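Long-range contact in complement factor H (Mus musculus, PDB 2YBY), which probably restrains the alternative pathway of complement, sparing host surfaces, through a chain of sushi domains of which this fragment holds two: residues Arg67-Gly77 with Cys111-Cys122. The protein carries 1 engineered substitution. Residues are numbered along the deposited sequence; the frame is centred on the assembly and turned at random. Where two conformers were deposited one is given.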
loop_
_atom_site.group_PDB
_atom_site.type_symbol
_atom_site.label_atom_id
_atom_site.label_comp_id
_atom_site.label_asym_id
_atom_site.label_seq_id
_atom_site.Cartn_x
_atom_site.Cartn_y
_atom_site.Cartn_z
ATOM N N ARG A 67 -4.449 -1.616 -0.294
ATOM C CA ARG A 67 -4.608 -1.875 1.133
ATOM C C ARG A 67 -3.252 -1.941 1.875
ATOM O O ARG A 67 -2.286 -2.516 1.371
ATOM C CB ARG A 67 -5.398 -3.179 1.381
ATOM C CG ARG A 67 -5.671 -3.513 2.846
ATOM C CD ARG A 67 -6.471 -2.501 3.591
ATOM N NE ARG A 67 -7.862 -2.414 3.151
ATOM C CZ ARG A 67 -8.715 -1.451 3.511
ATOM N NH1 ARG A 67 -8.311 -0.446 4.285
ATOM N NH2 ARG A 67 -9.972 -1.470 3.078
ATOM N N LYS A 68 -3.206 -1.320 3.059
ATOM C CA LYS A 68 -2.071 -1.319 3.955
ATOM C C LYS A 68 -2.418 -2.228 5.129
ATOM O O LYS A 68 -3.518 -2.131 5.689
ATOM C CB LYS A 68 -1.823 0.100 4.484
ATOM C CG LYS A 68 -0.674 0.252 5.426
ATOM C CD LYS A 68 -0.460 1.703 5.863
ATOM C CE LYS A 68 -1.408 2.101 6.954
ATOM N NZ LYS A 68 -1.119 3.467 7.467
ATOM N N CYS A 69 -1.489 -3.131 5.479
ATOM C CA CYS A 69 -1.620 -3.992 6.641
ATOM C C CYS A 69 -0.397 -3.776 7.494
ATOM O O CYS A 69 0.715 -4.023 7.032
ATOM C CB CYS A 69 -1.727 -5.456 6.245
ATOM S SG CYS A 69 -3.033 -5.825 5.066
ATOM N N VAL A 70 -0.587 -3.421 8.744
ATOM C CA VAL A 70 0.500 -3.147 9.668
ATOM C C VAL A 70 0.752 -4.386 10.500
ATOM O O VAL A 70 -0.196 -4.971 11.064
ATOM C CB VAL A 70 0.175 -1.922 10.558
ATOM C CG1 VAL A 70 1.246 -1.721 11.631
ATOM C CG2 VAL A 70 0.005 -0.660 9.692
ATOM N N PHE A 71 2.025 -4.800 10.586
ATOM C CA PHE A 71 2.415 -5.921 11.419
ATOM C C PHE A 71 3.012 -5.370 12.705
ATOM O O PHE A 71 3.903 -4.533 12.629
ATOM C CB PHE A 71 3.464 -6.799 10.728
ATOM C CG PHE A 71 3.869 -7.961 11.595
ATOM C CD1 PHE A 71 2.973 -8.979 11.873
ATOM C CD2 PHE A 71 5.102 -7.984 12.221
ATOM C CE1 PHE A 71 3.326 -10.035 12.696
ATOM C CE2 PHE A 71 5.465 -9.052 13.040
ATOM C CZ PHE A 71 4.578 -10.076 13.260
ATOM N N HIS A 72 2.538 -5.817 13.866
ATOM C CA HIS A 72 3.107 -5.370 15.149
ATOM C C HIS A 72 2.813 -6.396 16.223
ATOM O O HIS A 72 3.714 -7.122 16.610
ATOM C CB HIS A 72 2.621 -3.953 15.547
ATOM C CG HIS A 72 3.388 -3.337 16.683
ATOM N ND1 HIS A 72 3.195 -2.019 17.046
ATOM C CD2 HIS A 72 4.293 -3.884 17.525
ATOM C CE1 HIS A 72 4.016 -1.790 18.057
ATOM N NE2 HIS A 72 4.675 -2.883 18.402
ATOM N N TYR A 73 1.545 -6.489 16.689
ATOM C CA TYR A 73 1.126 -7.372 17.768
ATOM C C TYR A 73 0.597 -8.713 17.258
ATOM O O TYR A 73 -0.202 -8.726 16.310
ATOM C CB TYR A 73 0.036 -6.664 18.605
ATOM C CG TYR A 73 0.396 -5.236 18.963
ATOM C CD1 TYR A 73 1.305 -4.958 19.975
ATOM C CD2 TYR A 73 -0.152 -4.163 18.272
ATOM C CE1 TYR A 73 1.645 -3.645 20.305
ATOM C CE2 TYR A 73 0.188 -2.852 18.579
ATOM C CZ TYR A 73 1.082 -2.591 19.602
ATOM O OH TYR A 73 1.424 -1.295 19.915
ATOM N N VAL A 74 0.990 -9.816 17.912
ATOM C CA VAL A 74 0.494 -11.149 17.631
ATOM C C VAL A 74 0.019 -11.709 18.970
ATOM O O VAL A 74 0.812 -11.761 19.905
ATOM C CB VAL A 74 1.537 -12.104 17.003
ATOM C CG1 VAL A 74 0.902 -13.484 16.756
ATOM C CG2 VAL A 74 2.071 -11.517 15.689
ATOM N N GLU A 75 -1.241 -12.122 19.048
ATOM C CA GLU A 75 -1.781 -12.730 20.265
ATOM C C GLU A 75 -1.293 -14.173 20.302
ATOM O O GLU A 75 -1.507 -14.904 19.333
ATOM C CB GLU A 75 -3.319 -12.681 20.300
ATOM C CG GLU A 75 -3.914 -13.293 21.567
ATOM C CD GLU A 75 -5.422 -13.438 21.562
ATOM O OE1 GLU A 75 -6.100 -12.546 21.012
ATOM O OE2 GLU A 75 -5.926 -14.468 22.065
ATOM N N ASN A 76 -0.668 -14.571 21.428
ATOM C CA ASN A 76 -0.094 -15.907 21.668
ATOM C C ASN A 76 1.006 -16.177 20.636
ATOM O O ASN A 76 1.143 -17.300 20.154
ATOM C CB ASN A 76 -1.148 -17.024 21.653
ATOM C CG ASN A 76 -2.058 -17.023 22.867
ATOM O OD1 ASN A 76 -1.607 -16.845 24.002
ATOM N ND2 ASN A 76 -3.345 -17.255 22.664
ATOM N N GLY A 77 1.781 -15.142 20.334
ATOM C CA GLY A 77 2.853 -15.222 19.355
ATOM C C GLY A 77 3.882 -14.134 19.556
ATOM O O GLY A 77 3.758 -13.273 20.435
ATOM N N CYS A 111 -1.560 -9.892 3.338
ATOM C CA CYS A 111 -2.267 -8.622 3.347
ATOM C C CYS A 111 -3.241 -8.632 2.137
ATOM O O CYS A 111 -2.792 -8.598 0.988
ATOM C CB CYS A 111 -1.277 -7.465 3.270
ATOM S SG CYS A 111 -2.055 -5.828 3.287
ATOM N N THR A 112 -4.540 -8.759 2.405
ATOM C CA THR A 112 -5.582 -8.800 1.361
ATOM C C THR A 112 -6.283 -7.463 1.258
ATOM O O THR A 112 -6.032 -6.572 2.058
ATOM C CB THR A 112 -6.603 -9.933 1.649
ATOM O OG1 THR A 112 -7.497 -9.551 2.688
ATOM C CG2 THR A 112 -5.953 -11.262 2.007
ATOM N N GLU A 113 -7.222 -7.359 0.304
ATOM C CA GLU A 113 -8.019 -6.146 0.086
ATOM C C GLU A 113 -8.738 -5.717 1.363
ATOM O O GLU A 113 -8.958 -4.523 1.538
ATOM C CB GLU A 113 -9.010 -6.327 -1.094
ATOM C CG GLU A 113 -10.016 -7.453 -0.937
ATOM C CD GLU A 113 -10.880 -7.692 -2.164
ATOM O OE1 GLU A 113 -11.273 -6.703 -2.825
ATOM O OE2 GLU A 113 -11.174 -8.873 -2.459
ATOM N N ASN A 114 -9.050 -6.673 2.274
ATOM C CA ASN A 114 -9.717 -6.431 3.558
ATOM C C ASN A 114 -8.838 -6.697 4.795
ATOM O O ASN A 114 -9.345 -7.094 5.840
ATOM C CB ASN A 114 -10.981 -7.274 3.649
ATOM C CG ASN A 114 -12.099 -6.780 2.759
ATOM O OD1 ASN A 114 -12.576 -5.645 2.898
ATOM N ND2 ASN A 114 -12.571 -7.617 1.849
ATOM N N GLY A 115 -7.537 -6.452 4.687
ATOM C CA GLY A 115 -6.659 -6.597 5.831
ATOM C C GLY A 115 -5.980 -7.950 5.892
ATOM O O GLY A 115 -5.984 -8.704 4.925
ATOM N N TRP A 116 -5.386 -8.252 7.027
ATOM C CA TRP A 116 -4.645 -9.500 7.220
ATOM C C TRP A 116 -5.566 -10.709 7.168
ATOM O O TRP A 116 -6.646 -10.696 7.759
ATOM C CB TRP A 116 -3.937 -9.524 8.590
ATOM C CG TRP A 116 -2.748 -8.608 8.724
ATOM C CD1 TRP A 116 -2.572 -7.649 9.672
ATOM C CD2 TRP A 116 -1.505 -8.699 8.012
ATOM N NE1 TRP A 116 -1.298 -7.122 9.590
ATOM C CE2 TRP A 116 -0.637 -7.723 8.558
ATOM C CE3 TRP A 116 -1.096 -9.376 6.863
ATOM C CZ2 TRP A 116 0.650 -7.499 8.043
ATOM C CZ3 TRP A 116 0.201 -9.215 6.411
ATOM C CH2 TRP A 116 1.050 -8.265 6.988
ATOM N N SER A 117 -5.120 -11.739 6.479
ATOM C CA SER A 117 -5.838 -13.026 6.486
ATOM C C SER A 117 -4.870 -14.171 6.618
ATOM O O SER A 117 -3.981 -14.342 5.786
ATOM C CB SER A 117 -6.705 -13.243 5.265
ATOM O OG SER A 117 -7.639 -14.277 5.550
ATOM N N PRO A 118 -5.069 -14.975 7.665
ATOM C CA PRO A 118 -6.015 -14.765 8.769
ATOM C C PRO A 118 -5.479 -13.634 9.657
ATOM O O PRO A 118 -4.362 -13.161 9.401
ATOM C CB PRO A 118 -5.991 -16.109 9.488
ATOM C CG PRO A 118 -4.630 -16.600 9.294
ATOM C CD PRO A 118 -4.175 -16.110 7.938
ATOM N N PRO A 119 -6.213 -13.181 10.679
ATOM C CA PRO A 119 -5.679 -12.155 11.575
ATOM C C PRO A 119 -4.503 -12.655 12.420
ATOM O O PRO A 119 -4.352 -13.873 12.633
ATOM C CB PRO A 119 -6.867 -11.836 12.496
ATOM C CG PRO A 119 -8.058 -12.350 11.805
ATOM C CD PRO A 119 -7.559 -13.587 11.120
ATOM N N PRO A 120 -3.712 -11.717 12.966
ATOM C CA PRO A 120 -2.555 -12.081 13.794
ATOM C C PRO A 120 -2.947 -12.519 15.199
ATOM O O PRO A 120 -2.635 -11.869 16.205
ATOM C CB PRO A 120 -1.729 -10.791 13.819
ATOM C CG PRO A 120 -2.699 -9.719 13.639
ATOM C CD PRO A 120 -3.782 -10.253 12.761
ATOM N N LYS A 121 -3.681 -13.605 15.251
ATOM C CA LYS A 121 -4.171 -14.213 16.474
ATOM C C LYS A 121 -3.910 -15.720 16.386
ATOM O O LYS A 121 -4.521 -16.411 15.569
ATOM C CB LYS A 121 -5.678 -13.921 16.617
ATOM C CG LYS A 121 -6.304 -14.381 17.921
ATOM C CD LYS A 121 -7.728 -13.823 18.053
ATOM C CE LYS A 121 -8.471 -14.318 19.268
ATOM N NZ LYS A 121 -9.812 -13.684 19.379
ATOM N N CYS A 122 -2.970 -16.217 17.195
ATOM C CA CYS A 122 -2.670 -17.653 17.218
ATOM C C CYS A 122 -3.687 -18.296 18.184
ATOM O O CYS A 122 -3.823 -17.843 19.321
ATOM C CB CYS A 122 -1.237 -17.897 17.660
ATOM S SG CYS A 122 0.005 -17.082 16.613
HETATM O O HOH W 1 -2.959 -8.595 17.078
#
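The disulfide Cys69–Cys111 (SG to SG 2.0 Å, chi3 80°), the first-to-third cysteine link of this sushi domain, ties strand 66-71 to strand 108-112, the Trp116 indole lying against it. Cys69 CB sits over one indole face, a CH-pi contact 3.6 Å from the six-membered ring centroid, with SG over the same face. Trp116 chi1 -72° with chi2 125° lays that face against Cys69 and points NE1 at Val70 O, a nearly straight 2.8 Å hydrogen bond in the ring plane but above the carbonyl plane. Cys69 on the face and Val70 O at the edge together limit the ring's rotation. Arg67, bent at chi2 and chi3, brings NE to Glu113 O (2.9 Å); its NH1 hydrogen-bonds Gly40 O of the preceding sushi domain. Glu75 and Lys121 make a single backbone bridge, Glu75 N to Pro120 O (3.2 Å) and Cys122 N to Glu75 O (2.9 Å). The Glu75 and Lys121 side chains run alongside each other, OE1 and NZ 4.2 Å apart, beyond a salt bridge. Val74 CG1 packs on Cys122 SG (3.7 Å), disulfide-bonded to Cys96. Phe71, from strand 66-71, and Trp116, from strand 115-117, both touch Leu92 of strand 91-93 and Met109 of strand 108-112, packing the two sheets together.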